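Local structure of perosamine synthetase (Caulobacter crescentus, 3BN1) at residues Leu312-Arg317 / Ile365-Gln370; Glu264-Arg269 / Ala359-Val364; Pro144-Ala149 / Leu154-Asp159; Ile130-Leu135 / Cys140-Ile145. The protein catalyses the pyridoxal phosphate-dependent transfer of an amino group from L-glutamate to GDP-4-keto-6-deoxy-D-mannose, giving GDP-perosamine for O-antigen synthesis. One frame throughout, in Å; residues are numbered along the deposited sequence.

Interaction 1 of 4, residues Leu312-Arg317 / Ile365-Gln370; sequences LGIESR and IAALDQ. With AKG (2-oxoglutaric acid), chain G.
Leu312 and Ile314 both meet Ala367 from the loop that follows helix 302-311. Both reach the helix with their CD1 methyls. Ile314 places CD1 3.7 Å from Ala367 CB. Leu312 CD1 is at 4.1 Å from Ala367 CB, and it also lies 4.1 Å from Gln370 CD. Gln370 has CG anti to the backbone N (chi1 168°) and is extended beyond it, and it crosses the leucine obliquely. Gly313, between the two hydrophobic residues, has positive phi and is the C-prime residue of a Schellman motif. The motif ends helix 302-311; four residues on, the chain reaches Arg317 of the ligand pocket.

There Arg317 meets 2-oxoglutarate. Its guanidinium faces the C1 carboxylate with its edge, and C1 lies in the guanidinium plane. Arg317 NH1 gives a weak hydrogen bond to O2 of the ligand at 2.8 Å. The NH2 contact to O2 is too short to be taken at face value. Arg233 and Gln215 of the second subunit also bind this ligand. Leu312 O takes a weak hydrogen bond from Arg363 NH2 of helix 358-371. Between the two segments the contact is mainly methyl against methyl. At the pocket, a positive guanidinium probably helps to hold the acid.

Interaction 2 of 4, residues Glu264-Arg269 / Ala359-Val364; sequences EQKLAR and ADIDRV
Lys266 and Asp362 form a salt bridge between helix 249-266 and helix 358-371. Lys266 NZ donates a hydrogen bond to Asp362 OD1 at 2.7 Å. The ammonium meets OD1 on its syn side, 28° out of the carboxylate plane. OD2 of Asp362 is farther, 3.8 Å from NZ. The lysine chain is extended up to CE and then bends at chi4 (-99°), which turns NZ to the carboxylate. NZ has a second acidic partner in Glu358, so one ammonium is shared by two carboxylates at the start of helix 358-371. The two helices belong to the C-terminal part of a DegT/DnrJ/EryC1/StrS aminotransferase. There they pack beside a small antiparallel sheet; Leu267 touches Tyr290 and Val292 of its strand 290-294. Ile361 supplies the apolar part of the contact. Its CG2 branch touches the lysine methylene CD at 4.0 Å, and the two side chains cross at about a right angle. The other branch of Ile361 leads away from Lys266, and the residue also packs on Trp262 and Tyr263 of helix 249-266.

Interaction 3 of 4, residues Pro144-Ala149 / Leu154-Asp159; sequences PILEVA and LLVIED
Ala149 O accepts a nearly straight backbone hydrogen bond from Leu154 N, 2.8 Å long with an N-H...O angle of 168°, where the chain turns from helix 142-151 into strand 155-159. Beyond this bond the contact is apolar. Ala149 directs its CB at the strand. There it meets Val156 CG2 at 3.4 Å, tighter than usual for two methyls. The same CG2 touches Leu146 CD2 at 3.9 Å, so one valine methyl is met by two helix residues about one turn apart. Val156 holds CG1 anti to the backbone N (chi1 176°), and this leaves CG2 as the branch on the helix side. Leu146 and Val156 cross at about a right angle. Leu154, just before the strand, has its CB 4.1 Å from Ala149 CB, and its side chain also covers Thr127 and Ile130 of the adjacent strand. Asp159 OD2 is a close polar neighbour of N1 of the modified residue 188, consistent with the aspartate that pairs with the pyridine nitrogen in this fold. The packing is that of a beta-alpha-beta unit, in which helix 142-151 connects the parallel neighbours 127-130 and 155-159 of the large mixed sheet.

Interaction 4 of 4, residues Ile130-Leu135 / Cys140-Ile145; sequences IMPVHL and CDMDPI
Pro132 lies at the apolar centre, against Cys140, Met142 and Ile145. Its CB is 3.8 Å from Cys140 SG and 4.1 Å from Ile145 CD1. Its CG is 4.0 Å from Met142 SD. Met142 is bent at both chi2 and chi3, so its chain folds back and sets SD and CE alike against the proline ring. Ile130 adds its CG2 beside Ile145 CG2, a looser contact at the strand end of the group.

The segments cover the two ends of the connection from strand 127-130 into helix 142-151. This is the first half of the beta-alpha-beta unit made by 127-130, 142-151 and 155-159. Asp159 pairs through its backbone with Pro132 and His134, so the loop continues alongside the next strand. His134 is the centre of an inverse gamma turn.

Farther out the contacts become polar. Cys140 SG lies 3.1 Å from Val133 O, and it also stands at the edge of the His134 ring. Met142 SD is near the plane of that ring, 3.8 Å from His134 CE1, a sulfur-aromatic contact at the edge. His134 ND1 accepts a hydrogen bond from Cys140 N at 3.1 Å with an angle of 165°. The donor sits well out of the ring plane, by 39°. Both ring nitrogens of this buried histidine have a partner, and the two bonds limit its rotation. The second is from NE2 to Glu158 OE1, and Glu158 is itself bound by the backbone N atoms of Gly174, Leu176 and Gly177.

In the fold
Interactions 3 and 4 are buried contacts in the region of the large mixed sheet. Their centres are 7 Å apart, and they share Pro144 and Ile145 on helix 142-151. Interaction 3 packs that helix on a strand; interaction 4 packs the loop leading into it through a proline-centred apolar core edged by sulfur and imidazole contacts. Interactions 1 and 2 are only partly buried, both use helix 358-371, and lie about 10 Å apart between centres. Interaction 1 is mainly apolar there, whereas interaction 2 combines a salt bridge with aliphatic packing. Asp369 and Arg269 join them by a further salt bridge. Interaction 1 alone reaches the ligand, through Arg317. Interactions 1 and 3 are on opposite sides of the chain's centre.

Interaction 1 of 4, residues Leu312-Arg317 / Ile365-Gln370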
loop_
_atom_site.group_PDB
_atom_site.type_symbol
_atom_site.label_atom_id
_atom_site.label_comp_id
_atom_site.label_asym_id
_atom_site.label_seq_id
_atom_site.Cartn_x
_atom_site.Cartn_y
_atom_site.Cartn_z
ATOM N N LEU A 312 1.591 34.962 8.370
ATOM C CA LEU A 312 2.961 35.446 8.506
ATOM C C LEU A 312 3.899 34.533 7.746
ATOM O O LEU A 312 5.098 34.711 7.863
ATOM C CB LEU A 312 3.399 35.615 9.970
ATOM C CG LEU A 312 2.758 36.841 10.666
ATOM C CD1 LEU A 312 2.575 36.752 12.192
ATOM C CD2 LEU A 312 3.443 38.172 10.215
ATOM N N GLY A 313 3.369 33.586 6.965
ATOM C CA GLY A 313 4.225 32.692 6.177
ATOM C C GLY A 313 4.927 31.548 6.886
ATOM O O GLY A 313 5.954 31.018 6.398
ATOM N N ILE A 314 4.329 31.143 8.002
ATOM C CA ILE A 314 4.849 30.078 8.846
ATOM C C ILE A 314 3.860 28.954 9.055
ATOM O O ILE A 314 2.757 29.134 9.610
ATOM C CB ILE A 314 5.312 30.599 10.203
ATOM C CG1 ILE A 314 6.632 31.333 10.013
ATOM C CG2 ILE A 314 5.550 29.470 11.197
ATOM C CD1 ILE A 314 6.622 32.577 10.756
ATOM N N GLU A 315 4.299 27.772 8.645
ATOM C CA GLU A 315 3.487 26.567 8.841
ATOM C C GLU A 315 3.596 26.006 10.266
ATOM O O GLU A 315 4.672 25.957 10.847
ATOM C CB GLU A 315 3.937 25.480 7.878
ATOM C CG GLU A 315 2.936 24.330 7.893
ATOM C CD GLU A 315 3.162 23.292 6.835
ATOM O OE1 GLU A 315 4.290 23.250 6.287
ATOM O OE2 GLU A 315 2.195 22.529 6.591
ATOM N N SER A 316 2.480 25.564 10.829
ATOM C CA SER A 316 2.471 24.921 12.151
ATOM C C SER A 316 1.283 23.968 12.064
ATOM O O SER A 316 0.563 23.972 11.062
ATOM C CB SER A 316 2.312 25.954 13.302
ATOM O OG SER A 316 1.124 26.715 13.243
ATOM N N ARG A 317 0.968 23.218 13.103
ATOM C CA ARG A 317 -0.252 22.404 12.999
ATOM C C ARG A 317 -0.629 22.037 14.409
ATOM O O ARG A 317 0.176 22.085 15.350
ATOM C CB ARG A 317 -0.064 21.129 12.186
ATOM C CG ARG A 317 0.920 20.317 12.891
ATOM C CD ARG A 317 1.483 19.092 12.161
ATOM N NE ARG A 317 0.570 17.958 12.194
ATOM C CZ ARG A 317 0.701 16.868 11.437
ATOM N NH1 ARG A 317 -0.218 15.911 11.562
ATOM N NH2 ARG A 317 1.726 16.738 10.568
ATOM N N ILE A 365 10.037 32.524 16.091
ATOM C CA ILE A 365 9.828 33.050 17.414
ATOM C C ILE A 365 9.270 34.480 17.444
ATOM O O ILE A 365 8.496 34.829 18.328
ATOM C CB ILE A 365 11.101 32.982 18.234
ATOM C CG1 ILE A 365 11.246 31.517 18.705
ATOM C CG2 ILE A 365 11.008 34.004 19.425
ATOM C CD1 ILE A 365 12.654 31.062 18.815
ATOM N N ALA A 366 9.702 35.303 16.496
ATOM C CA ALA A 366 9.250 36.661 16.459
ATOM C C ALA A 366 7.765 36.671 16.135
ATOM O O ALA A 366 7.005 37.458 16.723
ATOM C CB ALA A 366 10.022 37.426 15.405
ATOM N N ALA A 367 7.376 35.800 15.195
ATOM C CA ALA A 367 5.972 35.650 14.803
ATOM C C ALA A 367 5.147 35.216 16.015
ATOM O O ALA A 367 4.085 35.784 16.251
ATOM C CB ALA A 367 5.799 34.633 13.663
ATOM N N LEU A 368 5.671 34.267 16.799
ATOM C CA LEU A 368 4.972 33.796 17.996
ATOM C C LEU A 368 4.865 34.928 19.000
ATOM O O LEU A 368 3.868 35.040 19.709
ATOM C CB LEU A 368 5.716 32.622 18.601
ATOM C CG LEU A 368 5.599 31.243 17.876
ATOM C CD1 LEU A 368 6.492 30.240 18.601
ATOM C CD2 LEU A 368 4.103 30.734 18.029
ATOM N N ASP A 369 5.930 35.737 19.128
ATOM C CA ASP A 369 5.873 36.895 19.993
ATOM C C ASP A 369 4.682 37.813 19.560
ATOM O O ASP A 369 3.868 38.331 20.386
ATOM C CB ASP A 369 7.203 37.654 19.970
ATOM C CG ASP A 369 7.124 38.971 20.741
ATOM O OD1 ASP A 369 6.671 38.951 21.909
ATOM O OD2 ASP A 369 7.417 40.033 20.152
ATOM N N GLN A 370 4.553 37.981 18.252
ATOM C CA GLN A 370 3.458 38.767 17.670
ATOM C C GLN A 370 2.045 38.192 17.851
ATOM O O GLN A 370 1.139 38.908 18.183
ATOM C CB GLN A 370 3.729 39.013 16.190
ATOM C CG GLN A 370 2.544 39.560 15.422
ATOM C CD GLN A 370 3.006 40.295 14.183
ATOM O OE1 GLN A 370 4.200 40.261 13.851
ATOM N NE2 GLN A 370 2.076 40.972 13.496
HETATM C C1 AKG G . 1.047 13.887 9.503
HETATM O O1 AKG G . 0.357 14.676 8.802
HETATM O O2 AKG G . 1.740 14.306 10.462
HETATM C C2 AKG G . 1.057 12.445 9.186
HETATM O O5 AKG G . 1.813 11.703 9.782
HETATM C C3 AKG G . 0.077 11.954 8.141
HETATM C C4 AKG G . 0.325 10.502 7.793
HETATM C C5 AKG G . -0.344 10.203 6.478
HETATM O O3 AKG G . -0.292 9.016 6.056
HETATM O O4 AKG G . -1.033 11.193 5.810
#

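Interaction 2 of 4, residues Glu264-Arg269 / Ala359-Val364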
loop_
_atom_site.group_PDB
_atom_site.type_symbol
_atom_site.label_atom_id
_atom_site.label_comp_id
_atom_site.label_asym_id
_atom_site.label_seq_id
_atom_site.Cartn_x
_atom_site.Cartn_y
_atom_site.Cartn_z
ATOM N N GLU A 264 15.335 26.128 22.165
ATOM C CA GLU A 264 15.541 26.069 23.621
ATOM C C GLU A 264 16.113 27.368 24.126
ATOM O O GLU A 264 15.743 27.849 25.181
ATOM C CB GLU A 264 16.418 24.873 24.016
ATOM C CG GLU A 264 15.598 23.597 24.211
ATOM C CD GLU A 264 14.483 23.764 25.248
ATOM O OE1 GLU A 264 14.810 24.252 26.359
ATOM O OE2 GLU A 264 13.298 23.422 24.958
ATOM N N GLN A 265 17.006 27.909 23.309
ATOM C CA GLN A 265 17.681 29.144 23.625
ATOM C C GLN A 265 16.790 30.368 23.403
ATOM O O GLN A 265 16.703 31.300 24.210
ATOM C CB GLN A 265 18.939 29.274 22.759
ATOM C CG GLN A 265 19.767 30.563 23.010
ATOM C CD GLN A 265 20.535 31.074 21.783
ATOM O OE1 GLN A 265 21.094 30.294 21.005
ATOM N NE2 GLN A 265 20.577 32.393 21.617
ATOM N N LYS A 266 16.096 30.369 22.282
ATOM C CA LYS A 266 15.349 31.562 21.977
ATOM C C LYS A 266 13.962 31.708 22.559
ATOM O O LYS A 266 13.415 32.837 22.608
ATOM C CB LYS A 266 15.425 31.791 20.459
ATOM C CG LYS A 266 16.794 31.518 19.871
ATOM C CD LYS A 266 16.785 31.327 18.344
ATOM C CE LYS A 266 18.203 31.099 17.817
ATOM N NZ LYS A 266 18.675 32.390 17.305
ATOM N N LEU A 267 13.399 30.574 22.996
ATOM C CA LEU A 267 12.026 30.518 23.484
ATOM C C LEU A 267 11.790 31.354 24.697
ATOM O O LEU A 267 10.655 31.647 25.032
ATOM C CB LEU A 267 11.470 29.099 23.701
ATOM C CG LEU A 267 10.763 28.411 22.512
ATOM C CD1 LEU A 267 9.800 27.346 22.996
ATOM C CD2 LEU A 267 10.064 29.338 21.511
ATOM N N ALA A 268 12.880 31.739 25.343
ATOM C CA ALA A 268 12.845 32.609 26.512
ATOM C C ALA A 268 12.112 33.922 26.172
ATOM O O ALA A 268 11.392 34.509 26.976
ATOM C CB ALA A 268 14.312 32.906 26.910
ATOM N N ARG A 269 12.311 34.395 24.954
ATOM C CA ARG A 269 11.673 35.623 24.537
ATOM C C ARG A 269 10.144 35.605 24.686
ATOM O O ARG A 269 9.502 36.651 24.765
ATOM C CB ARG A 269 12.101 35.900 23.087
ATOM C CG ARG A 269 11.849 37.327 22.640
ATOM C CD ARG A 269 11.706 37.405 21.126
ATOM N NE ARG A 269 10.725 38.402 20.688
ATOM C CZ ARG A 269 10.705 38.955 19.473
ATOM N NH1 ARG A 269 11.624 38.621 18.567
ATOM N NH2 ARG A 269 9.769 39.846 19.155
ATOM N N ALA A 359 18.090 31.723 11.403
ATOM C CA ALA A 359 17.301 32.899 11.051
ATOM C C ALA A 359 15.834 32.530 10.954
ATOM O O ALA A 359 14.982 33.262 11.438
ATOM C CB ALA A 359 17.803 33.520 9.747
ATOM N N ASP A 360 15.567 31.379 10.343
ATOM C CA ASP A 360 14.214 30.841 10.198
ATOM C C ASP A 360 13.593 30.727 11.587
ATOM O O ASP A 360 12.412 31.057 11.781
ATOM C CB ASP A 360 14.249 29.400 9.684
ATOM C CG ASP A 360 14.672 29.273 8.227
ATOM O OD1 ASP A 360 14.596 30.289 7.512
ATOM O OD2 ASP A 360 15.040 28.155 7.790
ATOM N N ILE A 361 14.395 30.189 12.518
ATOM C CA ILE A 361 13.930 29.982 13.867
ATOM C C ILE A 361 13.725 31.329 14.503
ATOM O O ILE A 361 12.706 31.568 15.150
ATOM C CB ILE A 361 14.786 29.039 14.726
ATOM C CG1 ILE A 361 14.958 27.661 14.043
ATOM C CG2 ILE A 361 14.269 29.042 16.172
ATOM C CD1 ILE A 361 13.638 27.111 13.357
ATOM N N ASP A 362 14.631 32.256 14.260
ATOM C CA ASP A 362 14.390 33.575 14.811
ATOM C C ASP A 362 12.989 34.118 14.391
ATOM O O ASP A 362 12.218 34.706 15.178
ATOM C CB ASP A 362 15.473 34.500 14.254
ATOM C CG ASP A 362 16.779 34.385 15.013
ATOM O OD1 ASP A 362 16.740 33.921 16.173
ATOM O OD2 ASP A 362 17.842 34.762 14.463
ATOM N N ARG A 363 12.697 33.908 13.123
ATOM C CA ARG A 363 11.460 34.349 12.466
ATOM C C ARG A 363 10.235 33.703 13.094
ATOM O O ARG A 363 9.266 34.376 13.420
ATOM C CB ARG A 363 11.548 33.949 10.995
ATOM C CG ARG A 363 10.406 34.510 10.193
ATOM C CD ARG A 363 10.680 34.488 8.669
ATOM N NE ARG A 363 9.409 34.541 7.944
ATOM C CZ ARG A 363 9.130 33.879 6.825
ATOM N NH1 ARG A 363 10.048 33.117 6.218
ATOM N NH2 ARG A 363 7.937 34.039 6.271
ATOM N N VAL A 364 10.291 32.403 13.332
ATOM C CA VAL A 364 9.164 31.726 13.965
ATOM C C VAL A 364 8.947 32.331 15.359
ATOM O O VAL A 364 7.847 32.605 15.829
ATOM C CB VAL A 364 9.600 30.241 14.151
ATOM C CG1 VAL A 364 8.571 29.431 14.966
ATOM C CG2 VAL A 364 9.714 29.622 12.827
#

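Interaction 3 of 4, residues Pro144-Ala149 / Leu154-Asp159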
loop_
_atom_site.group_PDB
_atom_site.type_symbol
_atom_site.label_atom_id
_atom_site.label_comp_id
_atom_site.label_asym_id
_atom_site.label_seq_id
_atom_site.Cartn_x
_atom_site.Cartn_y
_atom_site.Cartn_z
ATOM N N PRO A 144 7.838 0.561 32.578
ATOM C CA PRO A 144 6.593 0.268 33.297
ATOM C C PRO A 144 5.538 -0.396 32.388
ATOM O O PRO A 144 4.703 -1.182 32.825
ATOM C CB PRO A 144 6.081 1.669 33.719
ATOM C CG PRO A 144 7.153 2.583 33.445
ATOM C CD PRO A 144 8.372 1.889 32.927
ATOM N N ILE A 145 5.555 -0.022 31.120
ATOM C CA ILE A 145 4.543 -0.513 30.228
ATOM C C ILE A 145 4.839 -2.012 29.972
ATOM O O ILE A 145 3.935 -2.863 29.874
ATOM C CB ILE A 145 4.628 0.289 28.906
ATOM C CG1 ILE A 145 4.316 1.773 29.091
ATOM C CG2 ILE A 145 3.847 -0.427 27.776
ATOM C CD1 ILE A 145 4.362 2.574 27.775
ATOM N N LEU A 146 6.119 -2.324 29.783
ATOM C CA LEU A 146 6.536 -3.717 29.564
ATOM C C LEU A 146 6.254 -4.494 30.855
ATOM O O LEU A 146 5.805 -5.674 30.827
ATOM C CB LEU A 146 8.014 -3.792 29.199
ATOM C CG LEU A 146 8.325 -3.250 27.791
ATOM C CD1 LEU A 146 9.814 -3.167 27.604
ATOM C CD2 LEU A 146 7.755 -4.235 26.716
ATOM N N GLU A 147 6.452 -3.824 31.992
ATOM C CA GLU A 147 6.149 -4.480 33.273
ATOM C C GLU A 147 4.684 -4.947 33.318
ATOM O O GLU A 147 4.405 -6.126 33.617
ATOM C CB GLU A 147 6.541 -3.596 34.473
ATOM C CG GLU A 147 6.467 -4.309 35.854
ATOM C CD GLU A 147 5.035 -4.598 36.368
ATOM O OE1 GLU A 147 4.098 -3.799 36.137
ATOM O OE2 GLU A 147 4.824 -5.635 37.043
ATOM N N VAL A 148 3.750 -4.047 32.986
ATOM C CA VAL A 148 2.322 -4.425 33.001
ATOM C C VAL A 148 2.012 -5.537 31.981
ATOM O O VAL A 148 1.351 -6.556 32.301
ATOM C CB VAL A 148 1.441 -3.183 32.755
ATOM C CG1 VAL A 148 -0.040 -3.555 32.624
ATOM C CG2 VAL A 148 1.622 -2.241 33.884
ATOM N N ALA A 149 2.501 -5.346 30.764
ATOM C CA ALA A 149 2.252 -6.308 29.679
ATOM C C ALA A 149 2.725 -7.715 30.044
ATOM O O ALA A 149 2.014 -8.696 29.832
ATOM C CB ALA A 149 2.954 -5.848 28.344
ATOM N N LEU A 154 0.636 -9.855 27.675
ATOM C CA LEU A 154 0.176 -9.140 26.476
ATOM C C LEU A 154 1.385 -8.886 25.605
ATOM O O LEU A 154 2.530 -8.745 26.076
ATOM C CB LEU A 154 -0.348 -7.727 26.833
ATOM C CG LEU A 154 -1.448 -7.939 27.885
ATOM C CD1 LEU A 154 -1.799 -6.669 28.481
ATOM C CD2 LEU A 154 -2.683 -8.601 27.256
ATOM N N LEU A 155 1.079 -8.654 24.347
ATOM C CA LEU A 155 2.060 -8.242 23.358
ATOM C C LEU A 155 2.158 -6.707 23.424
ATOM O O LEU A 155 1.226 -6.009 23.843
ATOM C CB LEU A 155 1.552 -8.598 21.968
ATOM C CG LEU A 155 1.500 -10.128 21.771
ATOM C CD1 LEU A 155 0.706 -10.450 20.495
ATOM C CD2 LEU A 155 2.967 -10.562 21.651
ATOM N N VAL A 156 3.293 -6.190 22.970
ATOM C CA VAL A 156 3.472 -4.754 22.928
ATOM C C VAL A 156 3.923 -4.464 21.504
ATOM O O VAL A 156 4.806 -5.122 20.962
ATOM C CB VAL A 156 4.534 -4.247 23.971
ATOM C CG1 VAL A 156 4.792 -2.725 23.841
ATOM C CG2 VAL A 156 4.076 -4.553 25.389
ATOM N N ILE A 157 3.304 -3.474 20.878
ATOM C CA ILE A 157 3.768 -3.130 19.566
ATOM C C ILE A 157 4.012 -1.635 19.582
ATOM O O ILE A 157 3.109 -0.839 19.883
ATOM C CB ILE A 157 2.727 -3.442 18.482
ATOM C CG1 ILE A 157 3.149 -2.762 17.173
ATOM C CG2 ILE A 157 1.292 -3.082 18.982
ATOM C CD1 ILE A 157 2.133 -2.836 16.054
ATOM N N GLU A 158 5.243 -1.237 19.305
ATOM C CA GLU A 158 5.514 0.209 19.317
ATOM C C GLU A 158 5.090 0.853 17.983
ATOM O O GLU A 158 5.525 0.454 16.861
ATOM C CB GLU A 158 7.003 0.475 19.415
ATOM C CG GLU A 158 7.826 -0.187 20.572
ATOM C CD GLU A 158 9.365 -0.060 20.246
ATOM O OE1 GLU A 158 9.827 1.103 20.044
ATOM O OE2 GLU A 158 10.066 -1.112 20.111
ATOM N N ASP A 159 4.272 1.886 18.089
ATOM C CA ASP A 159 4.029 2.685 16.879
ATOM C C ASP A 159 5.194 3.674 16.935
ATOM O O ASP A 159 5.144 4.719 17.628
ATOM C CB ASP A 159 2.739 3.491 16.929
ATOM C CG ASP A 159 2.486 4.213 15.622
ATOM O OD1 ASP A 159 3.414 4.294 14.768
ATOM O OD2 ASP A 159 1.334 4.656 15.415
#

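Interaction 4 of 4, residues Ile130-Leu135 / Cys140-Ile145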
loop_
_atom_site.group_PDB
_atom_site.type_symbol
_atom_site.label_atom_id
_atom_site.label_comp_id
_atom_site.label_asym_id
_atom_site.label_seq_id
_atom_site.Cartn_x
_atom_site.Cartn_y
_atom_site.Cartn_z
ATOM N N ILE A 130 -0.850 -3.939 23.639
ATOM C CA ILE A 130 -0.786 -2.523 24.004
ATOM C C ILE A 130 0.083 -1.905 22.928
ATOM O O ILE A 130 1.144 -2.447 22.567
ATOM C CB ILE A 130 -0.080 -2.246 25.370
ATOM C CG1 ILE A 130 -0.772 -2.985 26.532
ATOM C CG2 ILE A 130 -0.121 -0.744 25.706
ATOM C CD1 ILE A 130 0.187 -3.351 27.678
ATOM N N MET A 131 -0.392 -0.768 22.427
ATOM C CA MET A 131 0.339 -0.038 21.389
ATOM C C MET A 131 0.830 1.336 21.901
ATOM O O MET A 131 0.195 2.391 21.724
ATOM C CB MET A 131 -0.542 0.142 20.129
ATOM C CG MET A 131 0.203 0.855 19.003
ATOM S SD MET A 131 -0.926 1.279 17.597
ATOM C CE MET A 131 -1.356 -0.455 16.981
ATOM N N PRO A 132 2.012 1.340 22.495
ATOM C CA PRO A 132 2.571 2.630 22.874
ATOM C C PRO A 132 2.942 3.384 21.556
ATOM O O PRO A 132 3.393 2.795 20.559
ATOM C CB PRO A 132 3.818 2.241 23.705
ATOM C CG PRO A 132 4.180 0.905 23.139
ATOM C CD PRO A 132 2.846 0.223 23.005
ATOM N N VAL A 133 2.711 4.696 21.529
ATOM C CA VAL A 133 3.091 5.488 20.384
ATOM C C VAL A 133 4.130 6.505 20.869
ATOM O O VAL A 133 3.859 7.268 21.799
ATOM C CB VAL A 133 1.911 6.229 19.764
ATOM C CG1 VAL A 133 2.377 7.127 18.617
ATOM C CG2 VAL A 133 0.789 5.250 19.390
ATOM N N HIS A 134 5.273 6.557 20.174
ATOM C CA HIS A 134 6.351 7.493 20.547
ATOM C C HIS A 134 6.127 8.846 19.818
ATOM O O HIS A 134 6.707 9.133 18.791
ATOM C CB HIS A 134 7.745 6.855 20.263
ATOM C CG HIS A 134 7.889 5.433 20.724
ATOM N ND1 HIS A 134 7.468 5.003 21.965
ATOM C CD2 HIS A 134 8.542 4.374 20.174
ATOM C CE1 HIS A 134 7.764 3.723 22.120
ATOM N NE2 HIS A 134 8.443 3.319 21.058
ATOM N N LEU A 135 5.263 9.690 20.382
ATOM C CA LEU A 135 4.898 10.934 19.733
ATOM C C LEU A 135 6.009 11.971 19.653
ATOM O O LEU A 135 6.715 12.193 20.640
ATOM C CB LEU A 135 3.746 11.517 20.521
ATOM C CG LEU A 135 2.358 10.940 20.291
ATOM C CD1 LEU A 135 1.336 11.864 21.035
ATOM C CD2 LEU A 135 2.084 10.841 18.781
ATOM N N CYS A 140 7.926 6.362 24.729
ATOM C CA CYS A 140 7.118 6.310 25.943
ATOM C C CYS A 140 7.933 5.654 27.051
ATOM O O CYS A 140 9.015 5.106 26.802
ATOM C CB CYS A 140 5.948 5.356 25.722
ATOM S SG CYS A 140 4.848 5.889 24.367
ATOM N N ASP A 141 7.410 5.729 28.276
ATOM C CA ASP A 141 8.090 5.111 29.409
ATOM C C ASP A 141 7.919 3.601 29.369
ATOM O O ASP A 141 7.038 3.017 30.020
ATOM C CB ASP A 141 7.581 5.686 30.731
ATOM C CG ASP A 141 8.590 5.469 31.883
ATOM O OD1 ASP A 141 9.714 4.960 31.680
ATOM O OD2 ASP A 141 8.282 5.861 33.017
ATOM N N MET A 142 8.769 2.993 28.566
ATOM C CA MET A 142 8.686 1.567 28.263
ATOM C C MET A 142 8.751 0.535 29.341
ATOM O O MET A 142 8.002 -0.428 29.342
ATOM C CB MET A 142 9.563 1.180 27.072
ATOM C CG MET A 142 9.196 1.922 25.810
ATOM S SD MET A 142 7.484 1.532 25.253
ATOM C CE MET A 142 7.521 -0.296 25.000
ATOM N N ASP A 143 9.642 0.761 30.298
ATOM C CA ASP A 143 9.794 -0.235 31.317
ATOM C C ASP A 143 8.492 -0.469 32.077
ATOM O O ASP A 143 8.018 -1.592 32.188
ATOM C CB ASP A 143 11.010 0.142 32.170
ATOM C CG ASP A 143 12.346 -0.174 31.480
ATOM O OD1 ASP A 143 12.337 -0.816 30.382
ATOM O OD2 ASP A 143 13.395 0.215 32.046
ATOM N N PRO A 144 7.838 0.561 32.578
ATOM C CA PRO A 144 6.593 0.268 33.297
ATOM C C PRO A 144 5.538 -0.396 32.388
ATOM O O PRO A 144 4.703 -1.182 32.825
ATOM C CB PRO A 144 6.081 1.669 33.719
ATOM C CG PRO A 144 7.153 2.583 33.445
ATOM C CD PRO A 144 8.372 1.889 32.927
ATOM N N ILE A 145 5.555 -0.022 31.120
ATOM C CA ILE A 145 4.543 -0.513 30.228
ATOM C C ILE A 145 4.839 -2.012 29.972
ATOM O O ILE A 145 3.935 -2.863 29.874
ATOM C CB ILE A 145 4.628 0.289 28.906
ATOM C CG1 ILE A 145 4.316 1.773 29.091
ATOM C CG2 ILE A 145 3.847 -0.427 27.776
ATOM C CD1 ILE A 145 4.362 2.574 27.775
#